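Local coordinates for RagB/SusD domain protein (Flavobacterium johnsoniae, PDB 5J5U) that binds chitin as a SusD homolog, probably at the outer membrane, where it would serve a chitin-utilisation system, at residues S262-I265 and D266-D270; E401-G404 and T405-I409. All coordinates share one frame; numbering follows the deposited sequence.

Contact 1 (S262-I265 and D266-D270)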
loop_
_atom_site.group_PDB
_atom_site.type_symbol
_atom_site.label_atom_id
_atom_site.label_comp_id
_atom_site.label_asym_id
_atom_site.label_seq_id
_atom_site.Cartn_x
_atom_site.Cartn_y
_atom_site.Cartn_z
ATOM N N SER A 262 7.044 10.736 14.178
ATOM C CA SER A 262 6.354 11.620 15.117
ATOM C C SER A 262 4.968 12.024 14.591
ATOM O O SER A 262 4.035 12.209 15.357
ATOM C CB SER A 262 7.206 12.864 15.411
ATOM O OG SER A 262 7.503 13.593 14.222
ATOM N N LEU A 263 4.830 12.163 13.276
ATOM C CA LEU A 263 3.539 12.515 12.689
ATOM C C LEU A 263 2.452 11.466 13.042
ATOM O O LEU A 263 1.343 11.807 13.502
ATOM C CB LEU A 263 3.686 12.665 11.175
ATOM C CG LEU A 263 2.452 13.114 10.384
ATOM C CD1 LEU A 263 2.053 14.559 10.716
ATOM C CD2 LEU A 263 2.691 12.923 8.880
ATOM N N LEU A 264 2.769 10.193 12.833
ATOM C CA LEU A 264 1.813 9.141 13.121
ATOM C C LEU A 264 1.554 9.020 14.624
ATOM O O LEU A 264 0.413 9.017 15.054
ATOM C CB LEU A 264 2.298 7.802 12.564
ATOM C CG LEU A 264 1.440 6.552 12.788
ATOM C CD1 LEU A 264 0.091 6.757 12.151
ATOM C CD2 LEU A 264 2.119 5.346 12.176
ATOM N N ILE A 265 2.610 8.947 15.420
ATOM C CA ILE A 265 2.441 8.774 16.857
ATOM C C ILE A 265 1.661 9.939 17.455
ATOM O O ILE A 265 0.705 9.716 18.179
ATOM C CB ILE A 265 3.779 8.633 17.584
ATOM C CG1 ILE A 265 4.495 7.360 17.115
ATOM C CG2 ILE A 265 3.550 8.612 19.112
ATOM C CD1 ILE A 265 3.707 6.072 17.325
ATOM N N ASP A 266 2.066 11.171 17.155
ATOM C CA ASP A 266 1.306 12.321 17.617
ATOM C C ASP A 266 -0.154 12.238 17.176
ATOM O O ASP A 266 -1.039 12.581 17.945
ATOM C CB ASP A 266 1.885 13.648 17.108
ATOM C CG ASP A 266 3.208 14.008 17.747
ATOM O OD1 ASP A 266 3.667 13.316 18.679
ATOM O OD2 ASP A 266 3.771 15.036 17.335
ATOM N N TYR A 267 -0.427 11.799 15.946
ATOM C CA TYR A 267 -1.829 11.749 15.545
ATOM C C TYR A 267 -2.607 10.726 16.373
ATOM O O TYR A 267 -3.727 11.005 16.806
ATOM C CB TYR A 267 -1.995 11.423 14.065
ATOM C CG TYR A 267 -3.437 11.524 13.615
ATOM C CD1 TYR A 267 -3.976 12.742 13.254
ATOM C CD2 TYR A 267 -4.263 10.406 13.573
ATOM C CE1 TYR A 267 -5.288 12.854 12.857
ATOM C CE2 TYR A 267 -5.587 10.507 13.176
ATOM C CZ TYR A 267 -6.095 11.741 12.819
ATOM O OH TYR A 267 -7.412 11.883 12.417
ATOM N N LEU A 268 -2.029 9.546 16.574
ATOM C CA LEU A 268 -2.708 8.480 17.297
ATOM C C LEU A 268 -2.888 8.830 18.783
ATOM O O LEU A 268 -3.930 8.557 19.386
ATOM C CB LEU A 268 -1.933 7.169 17.151
ATOM C CG LEU A 268 -1.818 6.575 15.745
ATOM C CD1 LEU A 268 -0.876 5.388 15.763
ATOM C CD2 LEU A 268 -3.189 6.151 15.186
ATOM N N ARG A 269 -1.873 9.462 19.358
ATOM C CA ARG A 269 -1.892 9.844 20.759
ATOM C C ARG A 269 -2.821 11.043 21.030
ATOM O O ARG A 269 -3.652 10.987 21.939
ATOM C CB ARG A 269 -0.471 10.161 21.238
ATOM C CG ARG A 269 -0.347 10.355 22.746
ATOM C CD ARG A 269 0.929 11.087 23.087
ATOM N NE ARG A 269 0.960 12.343 22.360
ATOM C CZ ARG A 269 1.954 12.726 21.574
ATOM N NH1 ARG A 269 3.023 11.943 21.423
ATOM N NH2 ARG A 269 1.876 13.886 20.937
ATOM N N ASP A 270 -2.683 12.121 20.260
ATOM C CA ASP A 270 -3.435 13.345 20.532
ATOM C C ASP A 270 -4.940 13.202 20.262
ATOM O O ASP A 270 -5.733 13.988 20.773
ATOM C CB ASP A 270 -2.905 14.534 19.707
ATOM C CG ASP A 270 -1.453 14.904 20.035
ATOM O OD1 ASP A 270 -0.920 14.456 21.078
ATOM O OD2 ASP A 270 -0.850 15.671 19.242
#
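Leu264 meets Leu268, and Ile265 meets Arg269, one turn further along the short alpha-helix 262-270 of this SusD-like fold. The leucine pair marks an apolar flank; on the other flank Ile265 only brushes the guanidinium, and the charge pairing runs through two aspartates. The backbone underneath is regular: the amides of Asp266, Tyr267, Leu268 and Arg269 bond to the carbonyl oxygens of Ser262, Leu263, Leu264 and Ile265 in turn. The last of these bonds is the shortest, with Arg269 N 2.8 Å from Ile265 O.

On the apolar flank, Leu268 CD1 sits 3.9 Å from Leu264 CG and also touches Leu264 CD1, the two side chains slanting across each other. Leu268 CG hangs beside its own backbone N and leans back over the preceding turn, coming to 3.4 Å from Leu264 O. Leu276 and Leu279 of the helix 276-279 add to the packing on Leu268.

The charged flank is built round Arg269. Its chain bends at chi3 (56°), and it crosses Ile265 at about a right angle, NH1 lying 4.1 Å from Ile265 CG2. Asp270 OD1 is gripped side-on by two nitrogens, at 3.1 Å from Arg269 NE and 2.9 Å from Arg269 NH2, both coming from the same face of the carboxylate and about 30° out of its plane. Asp266, one turn back, completes the salt-bridge network: its OD1 is 2.9 Å from Arg269 NH2, with poor angles that make its bonds to NH2 and NH1 weak. Arg269 NH1 has a firmer partner in Tyr299 O. The guanidinium is probably restrained from turning, chiefly by Asp270 and Tyr299 O, and with two carboxylates near it its positive charge is probably well balanced.

Contact 2 (E401-G404 and T405-I409)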
loop_
_atom_site.group_PDB
_atom_site.type_symbol
_atom_site.label_atom_id
_atom_site.label_comp_id
_atom_site.label_asym_id
_atom_site.label_seq_id
_atom_site.Cartn_x
_atom_site.Cartn_y
_atom_site.Cartn_z
ATOM N N GLU A 401 -9.647 15.405 4.368
ATOM C CA GLU A 401 -8.506 15.365 5.274
ATOM C C GLU A 401 -8.584 14.170 6.209
ATOM O O GLU A 401 -7.605 13.417 6.377
ATOM C CB GLU A 401 -8.429 16.653 6.091
ATOM C CG GLU A 401 -7.308 16.656 7.106
ATOM C CD GLU A 401 -7.203 17.965 7.855
ATOM O OE1 GLU A 401 -8.007 18.873 7.575
ATOM O OE2 GLU A 401 -6.328 18.079 8.738
ATOM N N GLN A 402 -9.776 13.977 6.768
ATOM C CA GLN A 402 -10.038 12.906 7.727
ATOM C C GLN A 402 -9.936 11.528 7.080
ATOM O O GLN A 402 -9.366 10.597 7.669
ATOM C CB GLN A 402 -11.423 13.092 8.360
ATOM C CG GLN A 402 -11.474 14.222 9.360
ATOM C CD GLN A 402 -12.881 14.509 9.877
ATOM O OE1 GLN A 402 -13.593 15.362 9.346
ATOM N NE2 GLN A 402 -13.273 13.809 10.936
ATOM N N ILE A 403 -10.470 11.420 5.861
ATOM C CA ILE A 403 -10.489 10.165 5.103
ATOM C C ILE A 403 -9.079 9.770 4.645
ATOM O O ILE A 403 -8.677 8.602 4.758
ATOM C CB ILE A 403 -11.433 10.267 3.863
ATOM C CG1 ILE A 403 -12.889 10.364 4.313
ATOM C CG2 ILE A 403 -11.277 9.050 2.941
ATOM C CD1 ILE A 403 -13.848 10.566 3.190
ATOM N N GLY A 404 -8.342 10.753 4.135
ATOM C CA GLY A 404 -6.958 10.550 3.745
ATOM C C GLY A 404 -6.094 10.104 4.909
ATOM O O GLY A 404 -5.309 9.158 4.774
ATOM N N THR A 405 -6.260 10.772 6.054
ATOM C CA THR A 405 -5.493 10.445 7.253
ATOM C C THR A 405 -5.802 9.028 7.746
ATOM O O THR A 405 -4.885 8.234 8.088
ATOM C CB THR A 405 -5.775 11.469 8.370
ATOM O OG1 THR A 405 -5.636 12.794 7.844
ATOM C CG2 THR A 405 -4.814 11.285 9.542
ATOM N N GLN A 406 -7.089 8.689 7.757
ATOM C CA GLN A 406 -7.477 7.346 8.167
ATOM C C GLN A 406 -6.915 6.278 7.208
ATOM O O GLN A 406 -6.416 5.247 7.649
ATOM C CB GLN A 406 -9.004 7.225 8.274
ATOM C CG GLN A 406 -9.583 7.934 9.476
ATOM C CD GLN A 406 -8.994 7.447 10.789
ATOM O OE1 GLN A 406 -8.595 6.286 10.923
ATOM N NE2 GLN A 406 -8.914 8.345 11.760
ATOM N N LEU A 407 -7.007 6.512 5.901
ATOM C CA LEU A 407 -6.437 5.565 4.936
ATOM C C LEU A 407 -4.921 5.418 5.127
ATOM O O LEU A 407 -4.365 4.333 5.049
ATOM C CB LEU A 407 -6.741 6.011 3.497
ATOM C CG LEU A 407 -8.129 5.676 2.947
ATOM C CD1 LEU A 407 -8.468 6.589 1.780
ATOM C CD2 LEU A 407 -8.212 4.221 2.531
ATOM N N TRP A 408 -4.276 6.541 5.388
ATOM C CA TRP A 408 -2.848 6.593 5.644
ATOM C C TRP A 408 -2.509 5.724 6.856
ATOM O O TRP A 408 -1.447 5.081 6.900
ATOM C CB TRP A 408 -2.420 8.060 5.836
ATOM C CG TRP A 408 -1.017 8.255 6.259
ATOM C CD1 TRP A 408 0.102 8.039 5.508
ATOM C CD2 TRP A 408 -0.561 8.736 7.529
ATOM N NE1 TRP A 408 1.228 8.338 6.237
ATOM C CE2 TRP A 408 0.847 8.774 7.480
ATOM C CE3 TRP A 408 -1.208 9.148 8.701
ATOM C CZ2 TRP A 408 1.619 9.201 8.559
ATOM C CZ3 TRP A 408 -0.442 9.570 9.769
ATOM C CH2 TRP A 408 0.956 9.605 9.690
ATOM N N ILE A 409 -3.431 5.664 7.818
ATOM C CA ILE A 409 -3.226 4.787 8.971
ATOM C C ILE A 409 -3.514 3.338 8.590
ATOM O O ILE A 409 -2.767 2.426 8.936
ATOM C CB ILE A 409 -4.091 5.220 10.174
ATOM C CG1 ILE A 409 -3.615 6.595 10.666
ATOM C CG2 ILE A 409 -3.979 4.206 11.306
ATOM C CD1 ILE A 409 -4.397 7.162 11.824
#
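Thr405 bonds back to Glu401 within the alpha-helix 399-410 of the SusD-like fold, where each contact spans a single turn. The hydrogen bonds come first. Glu401 O accepts twice, from Thr405 OG1 at a modelled 2.5 Å and from Thr405 N at 3.0 Å, the two donors arriving from opposite faces of the carbonyl plane. The hydroxyl can do this because OG1 lies beside its own backbone N (chi1 -50°), facing the previous turn. A valine here would probably leave Glu401 O with the amide alone and put a methyl where the hydroxyl now bonds. The same i to i+4 pattern carries on through Gln406 N to Gln402 O, Leu407 N to Ile403 O and Trp408 N to Gly404 O.

Apolar contact is made by Ile403 and Leu407, which run side by side in the same direction, Ile403 CG2 at 3.9 Å from Leu407 CD1. Leu342 of the helix 337-349 packs against Leu407.

Amide and ring groups reach off the helix to other parts of the protein for their polar partners: Gln406 OE1 takes a bond from Arg275 NH2, and Trp408 NE1 gives one to Val46 O. Trp408 also turns its ring edge back toward the helix, with Thr405 O in the ring plane and 3.9 Å from Trp408 CE3.

How the contacts relate
Contact 1 and contact 2 each lie within one helix, 262-270 and 399-410, and come in that order along the chain, both within its SusD-like region. Their centres are about 13 Å apart, yet the helices touch directly. Tyr267 CZ packs 3.5 Å from Thr405 CG2, Leu264 CA lies 3.6 Å from Trp408 CH2, off the rim of the ring, and Ile409 CD1 reaches both Tyr267 CD2 and Leu268 CD2. Contact 2 is buried, its centre about 13 Å from the centre of the chain; contact 1 is only partly buried, its centre about 20 Å out. These side chains join two helices far apart in sequence, the outer one bearing its salt-bridge network on the side turned away from this interface.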